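Local coordinates for protein tRNA (cytosine(72)-C(5))-methyltransferase (Pyrococcus horikoshii, PDB 5ZVE) that methylates the C5 position of cytosine 72 in several tRNAs, using S-adenosyl-L-methionine as the methyl donor, at residues A303-A308 with E331-F336; K259-G264 with I309-R314; S100-A105 with L133-G138. All blocks are in the same frame, centred on the assembly; numbering follows the deposited sequence.

Interaction 1. Residues A303-A308 with E331-F336; sequences AFIWAA and EGNVKF. With SAH (S-adenosyl-L-homocysteine), chain C.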
loop_
_atom_site.group_PDB
_atom_site.type_symbol
_atom_site.label_atom_id
_atom_site.label_comp_id
_atom_site.label_asym_id
_atom_site.label_seq_id
_atom_site.Cartn_x
_atom_site.Cartn_y
_atom_site.Cartn_z
ATOM N N ALA A 303 10.701 -14.911 -12.074
ATOM C CA ALA A 303 11.741 -14.320 -12.900
ATOM C C ALA A 303 12.559 -13.301 -12.109
ATOM O O ALA A 303 13.789 -13.294 -12.190
ATOM C CB ALA A 303 11.128 -13.682 -14.138
ATOM N N PHE A 304 11.873 -12.453 -11.337
ATOM C CA PHE A 304 12.534 -11.496 -10.445
ATOM C C PHE A 304 13.392 -12.193 -9.394
ATOM O O PHE A 304 14.555 -11.844 -9.171
ATOM C CB PHE A 304 11.503 -10.620 -9.722
ATOM C CG PHE A 304 10.749 -9.682 -10.617
ATOM C CD1 PHE A 304 9.734 -10.148 -11.438
ATOM C CD2 PHE A 304 11.026 -8.324 -10.609
ATOM C CE1 PHE A 304 9.028 -9.280 -12.255
ATOM C CE2 PHE A 304 10.319 -7.450 -11.421
ATOM C CZ PHE A 304 9.321 -7.929 -12.243
ATOM N N ILE A 305 12.788 -13.187 -8.755
ATOM C CA ILE A 305 13.406 -13.918 -7.663
ATOM C C ILE A 305 14.701 -14.580 -8.104
ATOM O O ILE A 305 15.730 -14.461 -7.438
ATOM C CB ILE A 305 12.458 -14.995 -7.133
ATOM C CG1 ILE A 305 11.254 -14.355 -6.437
ATOM C CG2 ILE A 305 13.208 -15.937 -6.216
ATOM C CD1 ILE A 305 10.146 -15.340 -6.124
ATOM N N TRP A 306 14.636 -15.281 -9.232
ATOM C CA TRP A 306 15.802 -15.940 -9.804
ATOM C C TRP A 306 16.883 -14.910 -10.116
ATOM O O TRP A 306 18.054 -15.116 -9.799
ATOM C CB TRP A 306 15.403 -16.728 -11.064
ATOM C CG TRP A 306 16.517 -17.504 -11.732
ATOM C CD1 TRP A 306 16.823 -17.513 -13.067
ATOM C CD2 TRP A 306 17.465 -18.379 -11.101
ATOM N NE1 TRP A 306 17.896 -18.340 -13.304
ATOM C CE2 TRP A 306 18.308 -18.885 -12.116
ATOM C CE3 TRP A 306 17.683 -18.787 -9.780
ATOM C CZ2 TRP A 306 19.352 -19.768 -11.850
ATOM C CZ3 TRP A 306 18.723 -19.668 -9.518
ATOM C CH2 TRP A 306 19.543 -20.149 -10.551
ATOM N N ALA A 307 16.476 -13.792 -10.710
ATOM C CA ALA A 307 17.403 -12.713 -11.029
ATOM C C ALA A 307 18.060 -12.160 -9.761
ATOM O O ALA A 307 19.238 -11.800 -9.769
ATOM C CB ALA A 307 16.687 -11.604 -11.785
ATOM N N ALA A 308 17.294 -12.102 -8.673
ATOM C CA ALA A 308 17.808 -11.602 -7.402
ATOM C C ALA A 308 18.805 -12.572 -6.790
ATOM O O ALA A 308 19.874 -12.169 -6.328
ATOM C CB ALA A 308 16.667 -11.352 -6.432
ATOM N N GLU A 331 4.119 -18.108 -0.008
ATOM C CA GLU A 331 4.790 -19.308 0.486
ATOM C C GLU A 331 5.253 -20.199 -0.669
ATOM O O GLU A 331 6.325 -20.803 -0.607
ATOM C CB GLU A 331 3.883 -20.093 1.437
ATOM C CG GLU A 331 3.712 -19.451 2.812
ATOM C CD GLU A 331 2.566 -18.451 2.862
ATOM O OE1 GLU A 331 2.050 -18.068 1.786
ATOM O OE2 GLU A 331 2.184 -18.048 3.981
ATOM N N GLY A 332 4.441 -20.274 -1.717
ATOM C CA GLY A 332 4.785 -21.060 -2.889
ATOM C C GLY A 332 6.066 -20.594 -3.557
ATOM O O GLY A 332 6.896 -21.406 -3.952
ATOM N N ASN A 333 6.234 -19.280 -3.670
ATOM C CA ASN A 333 7.436 -18.726 -4.284
ATOM C C ASN A 333 8.636 -18.733 -3.344
ATOM O O ASN A 333 9.782 -18.621 -3.789
ATOM C CB ASN A 333 7.182 -17.304 -4.781
ATOM C CG ASN A 333 6.758 -17.270 -6.233
ATOM O OD1 ASN A 333 6.842 -18.279 -6.932
ATOM N ND2 ASN A 333 6.314 -16.109 -6.699
ATOM N N VAL A 334 8.390 -18.853 -2.043
ATOM C CA VAL A 334 9.512 -18.991 -1.135
ATOM C C VAL A 334 10.102 -20.402 -1.217
ATOM O O VAL A 334 11.319 -20.568 -1.180
ATOM C CB VAL A 334 9.144 -18.681 0.309
ATOM C CG1 VAL A 334 10.401 -18.750 1.157
ATOM C CG2 VAL A 334 8.542 -17.287 0.409
ATOM N N LYS A 335 9.240 -21.410 -1.329
ATOM C CA LYS A 335 9.693 -22.780 -1.568
ATOM C C LYS A 335 10.594 -22.867 -2.799
ATOM O O LYS A 335 11.606 -23.565 -2.787
ATOM C CB LYS A 335 8.503 -23.728 -1.726
ATOM C CG LYS A 335 7.770 -24.011 -0.435
ATOM C CD LYS A 335 6.652 -25.001 -0.661
ATOM C CE LYS A 335 5.978 -25.368 0.646
ATOM N NZ LYS A 335 4.979 -26.458 0.456
ATOM N N PHE A 336 10.210 -22.158 -3.857
ATOM C CA PHE A 336 11.060 -21.990 -5.031
ATOM C C PHE A 336 12.462 -21.499 -4.641
ATOM O O PHE A 336 13.468 -22.058 -5.078
ATOM C CB PHE A 336 10.401 -21.017 -6.012
ATOM C CG PHE A 336 11.264 -20.640 -7.186
ATOM C CD1 PHE A 336 11.594 -21.576 -8.152
ATOM C CD2 PHE A 336 11.717 -19.339 -7.342
ATOM C CE1 PHE A 336 12.378 -21.226 -9.239
ATOM C CE2 PHE A 336 12.502 -18.984 -8.426
ATOM C CZ PHE A 336 12.831 -19.931 -9.377
HETATM N N SAH C . 8.398 -0.994 -3.584
HETATM C CA SAH C . 7.608 0.159 -4.001
HETATM C CB SAH C . 6.324 -0.273 -4.710
HETATM C CG SAH C . 6.445 -1.480 -5.644
HETATM S SD SAH C . 4.989 -1.614 -6.711
HETATM C C SAH C . 7.303 1.121 -2.849
HETATM O O SAH C . 7.480 0.795 -1.675
HETATM O OXT SAH C . 6.874 2.254 -3.065
HETATM C "C5'" SAH C . 5.805 -2.729 -7.889
HETATM C "C4'" SAH C . 6.649 -2.019 -8.945
HETATM O "O4'" SAH C . 7.257 -2.972 -9.794
HETATM C "C3'" SAH C . 5.866 -1.084 -9.859
HETATM O "O3'" SAH C . 6.316 0.236 -9.659
HETATM C "C2'" SAH C . 6.218 -1.501 -11.274
HETATM O "O2'" SAH C . 6.589 -0.379 -12.036
HETATM C "C1'" SAH C . 7.422 -2.398 -11.074
HETATM N N9 SAH C . 7.589 -3.432 -12.120
HETATM C C8 SAH C . 6.633 -4.226 -12.701
HETATM N N7 SAH C . 7.237 -5.036 -13.604
HETATM C C5 SAH C . 8.562 -4.770 -13.607
HETATM C C6 SAH C . 9.630 -5.295 -14.327
HETATM N N6 SAH C . 9.442 -6.260 -15.225
HETATM N N1 SAH C . 10.900 -4.808 -14.101
HETATM C C2 SAH C . 11.106 -3.807 -13.171
HETATM N N3 SAH C . 10.043 -3.289 -12.463
HETATM C C4 SAH C . 8.792 -3.765 -12.678
#
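I305 carries the apolar part of this contact and divides its two branches between N333 and F336. CG1 stands beside the backbone N (chi1 -68°) and takes CD1 across to N333 CB, at 3.8 Å. The other branch, CG2, lies anti to the backbone N and meets the ring edge of F336, with CE2 at 3.8 Å. The side chains of I305 and F336 pass each other, pointing opposite ways. W306 adds a looser touch, its CB 4.4 Å from F336 CZ. No hydrogen bond spans the two segments. The polar links leave them: N333 ND2 is bonded to A298 O, and the E331 carboxylate forms a salt bridge with R363.

The ligand contact belongs to F304, one residue before I305. The edge of its ring, at CZ, points onto the adenine face of S-adenosyl-L-homocysteine, 3.4 Å from SAH C6. Y300 meets the F304 ring edge-to-face. An alanine at F304 would be likely to strip the adenine of this edge contact and take away the ring that Y300 meets.

The axes of 303-308 and 331-336 come within 10.8 Å, at 34°, and the side chains of I305, N333 and F336 bridge that spacing. I305 and N333 also both rest on Y320 of strand 316-322. Helices 291-310 and 331-339 pack side by side on the sheet of the Rossmann-like class I methyltransferase fold, and F304 lines the cofactor pocket.

Interaction 2. Residues K259-G264 with I309-R314; sequences KLPDLG and IKSLRR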
loop_
_atom_site.group_PDB
_atom_site.type_symbol
_atom_site.label_atom_id
_atom_site.label_comp_id
_atom_site.label_asym_id
_atom_site.label_seq_id
_atom_site.Cartn_x
_atom_site.Cartn_y
_atom_site.Cartn_z
ATOM N N LYS A 259 16.195 -8.776 -15.792
ATOM C CA LYS A 259 17.511 -8.845 -16.413
ATOM C C LYS A 259 18.609 -8.297 -15.502
ATOM O O LYS A 259 19.709 -8.024 -15.966
ATOM C CB LYS A 259 17.511 -8.084 -17.741
ATOM C CG LYS A 259 16.441 -8.542 -18.723
ATOM C CD LYS A 259 16.582 -7.830 -20.055
ATOM C CE LYS A 259 17.534 -8.573 -20.976
ATOM N NZ LYS A 259 16.909 -9.811 -21.518
ATOM N N LEU A 260 18.308 -8.143 -14.212
ATOM C CA LEU A 260 19.266 -7.585 -13.246
ATOM C C LEU A 260 20.712 -8.106 -13.328
ATOM O O LEU A 260 21.648 -7.305 -13.252
ATOM C CB LEU A 260 18.770 -7.799 -11.811
ATOM C CG LEU A 260 19.778 -7.298 -10.764
ATOM C CD1 LEU A 260 19.999 -5.797 -10.862
ATOM C CD2 LEU A 260 19.410 -7.693 -9.363
ATOM N N PRO A 261 20.915 -9.434 -13.472
ATOM C CA PRO A 261 22.304 -9.900 -13.558
ATOM C C PRO A 261 23.114 -9.308 -14.715
ATOM O O PRO A 261 24.324 -9.513 -14.750
ATOM C CB PRO A 261 22.149 -11.413 -13.729
ATOM C CG PRO A 261 20.875 -11.727 -13.048
ATOM C CD PRO A 261 19.976 -10.568 -13.374
ATOM N N ASP A 262 22.469 -8.585 -15.625
ATOM C CA ASP A 262 23.165 -7.924 -16.725
ATOM C C ASP A 262 24.106 -6.836 -16.219
ATOM O O ASP A 262 25.085 -6.498 -16.884
ATOM C CB ASP A 262 22.171 -7.326 -17.723
ATOM C CG ASP A 262 21.466 -8.385 -18.550
ATOM O OD1 ASP A 262 21.655 -9.587 -18.266
ATOM O OD2 ASP A 262 20.725 -8.015 -19.486
ATOM N N LEU A 263 23.806 -6.281 -15.049
ATOM C CA LEU A 263 24.765 -5.425 -14.355
ATOM C C LEU A 263 25.907 -6.309 -13.859
ATOM O O LEU A 263 25.833 -7.529 -13.966
ATOM C CB LEU A 263 24.103 -4.672 -13.191
ATOM C CG LEU A 263 23.197 -3.467 -13.489
ATOM C CD1 LEU A 263 21.990 -3.840 -14.334
ATOM C CD2 LEU A 263 22.740 -2.795 -12.200
ATOM N N GLY A 264 26.960 -5.723 -13.306
ATOM C CA GLY A 264 28.068 -6.551 -12.863
ATOM C C GLY A 264 28.066 -6.715 -11.362
ATOM O O GLY A 264 29.039 -7.178 -10.764
ATOM N N ILE A 309 18.439 -13.849 -6.782
ATOM C CA ILE A 309 19.292 -14.901 -6.242
ATOM C C ILE A 309 20.651 -14.930 -6.939
ATOM O O ILE A 309 21.691 -15.030 -6.287
ATOM C CB ILE A 309 18.616 -16.281 -6.376
ATOM C CG1 ILE A 309 17.372 -16.352 -5.485
ATOM C CG2 ILE A 309 19.585 -17.399 -6.022
ATOM C CD1 ILE A 309 16.580 -17.636 -5.650
ATOM N N LYS A 310 20.639 -14.826 -8.264
ATOM C CA LYS A 310 21.876 -14.857 -9.040
ATOM C C LYS A 310 22.708 -13.594 -8.842
ATOM O O LYS A 310 23.914 -13.598 -9.080
ATOM C CB LYS A 310 21.572 -15.041 -10.528
ATOM C CG LYS A 310 21.060 -16.421 -10.901
ATOM C CD LYS A 310 21.058 -16.631 -12.414
ATOM C CE LYS A 310 20.206 -15.590 -13.125
ATOM N NZ LYS A 310 20.175 -15.803 -14.606
ATOM N N SER A 311 22.067 -12.517 -8.401
ATOM C CA SER A 311 22.767 -11.255 -8.189
ATOM C C SER A 311 23.160 -11.048 -6.734
ATOM O O SER A 311 23.717 -10.011 -6.378
ATOM C CB SER A 311 21.904 -10.080 -8.651
ATOM O OG SER A 311 21.567 -10.189 -10.025
ATOM N N LEU A 312 22.868 -12.032 -5.891
ATOM C CA LEU A 312 23.229 -11.945 -4.481
ATOM C C LEU A 312 24.573 -12.602 -4.236
ATOM O O LEU A 312 24.841 -13.690 -4.749
ATOM C CB LEU A 312 22.171 -12.611 -3.596
ATOM C CG LEU A 312 21.110 -11.749 -2.913
ATOM C CD1 LEU A 312 20.216 -12.627 -2.049
ATOM C CD2 LEU A 312 21.741 -10.643 -2.077
ATOM N N ARG A 313 25.422 -11.942 -3.458
ATOM C CA ARG A 313 26.621 -12.601 -2.968
ATOM C C ARG A 313 26.192 -13.748 -2.075
ATOM O O ARG A 313 25.115 -13.702 -1.474
ATOM C CB ARG A 313 27.522 -11.645 -2.190
ATOM C CG ARG A 313 27.957 -10.415 -2.951
ATOM C CD ARG A 313 28.785 -9.501 -2.064
ATOM N NE ARG A 313 30.016 -10.155 -1.624
ATOM C CZ ARG A 313 30.958 -9.565 -0.896
ATOM N NH1 ARG A 313 30.810 -8.303 -0.515
ATOM N NH2 ARG A 313 32.045 -10.238 -0.543
ATOM N N ARG A 314 27.018 -14.786 -2.010
ATOM C CA ARG A 314 26.847 -15.807 -0.992
ATOM C C ARG A 314 26.923 -15.110 0.356
ATOM O O ARG A 314 27.714 -14.187 0.531
ATOM C CB ARG A 314 27.910 -16.904 -1.115
ATOM C CG ARG A 314 27.720 -17.817 -2.323
ATOM C CD ARG A 314 28.873 -18.806 -2.470
ATOM N NE ARG A 314 30.144 -18.143 -2.748
ATOM C CZ ARG A 314 30.577 -17.842 -3.970
ATOM N NH1 ARG A 314 29.840 -18.150 -5.030
ATOM N NH2 ARG A 314 31.746 -17.240 -4.133
#
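The puckered P261 ring has S311 OG over one face and K310 CE beyond its rim at CG. S311 OG is closest to P261 CG, at 3.5 Å. The same CG lies 3.9 Å from K310 CE. The K310 chain bends at chi3 (-58°) and crosses the proline at about a right angle.

L260 meets S311 as well. Its CG lies anti to the backbone N (chi1 177°), and CD2 comes to 3.4 Å from S311 OG and 3.5 Å from S311 CB. The serine is thus touched by carbons of two successive residues.

No hydrogen bond or salt bridge joins the segments. S311 OG instead donates to the carbonyl O of A307, one turn back in helix 291-310. This gives the buried hydroxyl a polar partner although L260 and P261 meet it with carbon. The backbone of S311 is also hydrogen-bonded to A267, at the start of strand 267-273.

On the other side, a 3-10 turn at 260-262 presents L260 and P261. D262 N is bonded back to K259 O, at 2.8 Å. L260 also rests on M204, and its side chain is about 9 Å from the bound S-adenosyl-L-homocysteine.

The contact lays the loop between strands 250-254 and 267-273 against the C-terminal end of helix 291-310. That helix joins the parallel strands 267-273 and 316-322, in a beta-alpha-beta crossover of the Rossmann-like methyltransferase fold.

Interaction 3. Residues S100-A105 with L133-G138; sequences SVYQGA and LLVGIG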
loop_
_atom_site.group_PDB
_atom_site.type_symbol
_atom_site.label_atom_id
_atom_site.label_comp_id
_atom_site.label_asym_id
_atom_site.label_seq_id
_atom_site.Cartn_x
_atom_site.Cartn_y
_atom_site.Cartn_z
ATOM N N SER A 100 -11.874 7.348 -3.002
ATOM C CA SER A 100 -11.323 8.417 -2.180
ATOM C C SER A 100 -12.411 9.053 -1.300
ATOM O O SER A 100 -12.179 9.316 -0.121
ATOM C CB SER A 100 -10.642 9.466 -3.063
ATOM O OG SER A 100 -11.562 10.030 -3.974
ATOM N N VAL A 101 -13.593 9.276 -1.874
ATOM C CA VAL A 101 -14.760 9.750 -1.123
ATOM C C VAL A 101 -15.114 8.791 0.016
ATOM O O VAL A 101 -15.439 9.210 1.128
ATOM C CB VAL A 101 -15.985 9.924 -2.056
ATOM C CG1 VAL A 101 -17.267 10.118 -1.261
ATOM C CG2 VAL A 101 -15.761 11.080 -3.022
ATOM N N TYR A 102 -15.032 7.500 -0.284
ATOM C CA TYR A 102 -15.214 6.409 0.669
ATOM C C TYR A 102 -14.328 6.564 1.908
ATOM O O TYR A 102 -14.630 6.026 2.972
ATOM C CB TYR A 102 -14.908 5.086 -0.042
ATOM C CG TYR A 102 -15.278 3.801 0.674
ATOM C CD1 TYR A 102 -16.605 3.439 0.856
ATOM C CD2 TYR A 102 -14.297 2.911 1.093
ATOM C CE1 TYR A 102 -16.947 2.255 1.478
ATOM C CE2 TYR A 102 -14.629 1.721 1.711
ATOM C CZ TYR A 102 -15.955 1.400 1.900
ATOM O OH TYR A 102 -16.294 0.216 2.517
ATOM N N GLN A 103 -13.233 7.305 1.763
ATOM C CA GLN A 103 -12.283 7.481 2.852
ATOM C C GLN A 103 -12.217 8.929 3.334
ATOM O O GLN A 103 -11.392 9.266 4.176
ATOM C CB GLN A 103 -10.898 6.999 2.417
ATOM C CG GLN A 103 -10.940 5.628 1.776
ATOM C CD GLN A 103 -9.601 5.189 1.231
ATOM O OE1 GLN A 103 -8.621 5.102 1.964
ATOM N NE2 GLN A 103 -9.555 4.909 -0.069
ATOM N N GLY A 104 -13.079 9.784 2.791
ATOM C CA GLY A 104 -13.228 11.134 3.312
ATOM C C GLY A 104 -12.860 12.272 2.379
ATOM O O GLY A 104 -12.976 13.436 2.753
ATOM N N ALA A 105 -12.429 11.951 1.164
ATOM C CA ALA A 105 -12.138 12.990 0.177
ATOM C C ALA A 105 -13.408 13.704 -0.256
ATOM O O ALA A 105 -14.497 13.133 -0.210
ATOM C CB ALA A 105 -11.439 12.402 -1.040
ATOM N N LEU A 133 -22.538 1.180 -5.031
ATOM C CA LEU A 133 -22.016 1.202 -3.669
ATOM C C LEU A 133 -22.116 2.613 -3.091
ATOM O O LEU A 133 -21.570 3.564 -3.651
ATOM C CB LEU A 133 -20.566 0.708 -3.635
ATOM C CG LEU A 133 -19.919 0.609 -2.250
ATOM C CD1 LEU A 133 -20.633 -0.416 -1.378
ATOM C CD2 LEU A 133 -18.445 0.276 -2.374
ATOM N N LEU A 134 -22.827 2.748 -1.978
ATOM C CA LEU A 134 -22.942 4.044 -1.314
ATOM C C LEU A 134 -21.644 4.358 -0.574
ATOM O O LEU A 134 -21.279 3.664 0.378
ATOM C CB LEU A 134 -24.129 4.056 -0.355
ATOM C CG LEU A 134 -24.329 5.336 0.462
ATOM C CD1 LEU A 134 -24.639 6.514 -0.453
ATOM C CD2 LEU A 134 -25.435 5.143 1.486
ATOM N N VAL A 135 -20.952 5.405 -1.008
ATOM C CA VAL A 135 -19.633 5.699 -0.465
ATOM C C VAL A 135 -19.611 6.980 0.348
ATOM O O VAL A 135 -18.650 7.250 1.067
ATOM C CB VAL A 135 -18.580 5.803 -1.583
ATOM C CG1 VAL A 135 -18.515 4.499 -2.362
ATOM C CG2 VAL A 135 -18.891 6.973 -2.508
ATOM N N GLY A 136 -20.683 7.756 0.261
ATOM C CA GLY A 136 -20.727 9.012 0.979
ATOM C C GLY A 136 -21.965 9.843 0.732
ATOM O O GLY A 136 -22.701 9.630 -0.229
ATOM N N ILE A 137 -22.180 10.793 1.636
ATOM C CA ILE A 137 -23.279 11.746 1.571
ATOM C C ILE A 137 -22.709 13.140 1.800
ATOM O O ILE A 137 -21.774 13.306 2.573
ATOM C CB ILE A 137 -24.366 11.421 2.617
ATOM C CG1 ILE A 137 -25.093 10.134 2.224
ATOM C CG2 ILE A 137 -25.374 12.546 2.727
ATOM C CD1 ILE A 137 -26.011 9.623 3.291
ATOM N N GLY A 138 -23.245 14.137 1.107
ATOM C CA GLY A 138 -22.700 15.475 1.198
ATOM C C GLY A 138 -23.608 16.522 0.593
ATOM O O GLY A 138 -24.800 16.283 0.381
#
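The helix end that brings V101 and Y102 onto V135 is tied down at S100 O, which accepts two backbone bonds. Q103 N reaches it at 3.0 Å and A105 N at 2.9 Å, from opposite faces of the carbonyl plane. G104 N is bonded to V101 O. With the positive phi of G104 (117°), this makes a Schellman motif, and V101 to G104 form a type I beta turn.

Across the contact the meeting is mostly apolar. V101 CG1 points at V135 CG2, at 3.8 Å, and the two valines cross at about a right angle. The other methyl of V135, CG1, lies 3.9 Å from Y102 CD1 and comes obliquely to the ring. One V135 side chain therefore serves both residues. Y102 CG stands anti to its own N (chi1 -169°), which swings the ring across V135. The backbones also touch: Y102 CA makes a CA-H...O contact with V135 O at 3.6 Å, with 157° at the hydrogen.

V101 CG1 also passes 4.3 Å from G136 CA. A beta carbon at G136 would collide with that methyl. V135 and G136 both face I127 in a classic beta bulge.

The phenol of Y102 is bonded to R30 O, and its ring meets F163 edge-to-face. V101 also touches I127 and V158. The C-terminal end of helix 95-101 thus packs over strand 134-140 and its two sheet neighbours, 124-128 and 154-161.

In the fold
Interactions 1 and 2 share helix 291-310 in the methyltransferase domain and touch where A307 O meets P261 CG. They occupy successive parts of that helix: interaction 1 joins it to helix 331-339, interaction 2 joins its C-terminal end to a loop. Both are partly buried. Interaction 3 is fully buried and lies in the PUA domain, on the opposite side of the chain's centre, about 39 Å from interaction 1, centre to centre. None has a hydrogen bond between its segments. Interaction 1 mixes aliphatic and aromatic groups and borders the cofactor; interaction 2 sets a hydroxyl over a proline ring and against a leucine methyl; interaction 3 sets valines and a tyrosine against a bulged strand.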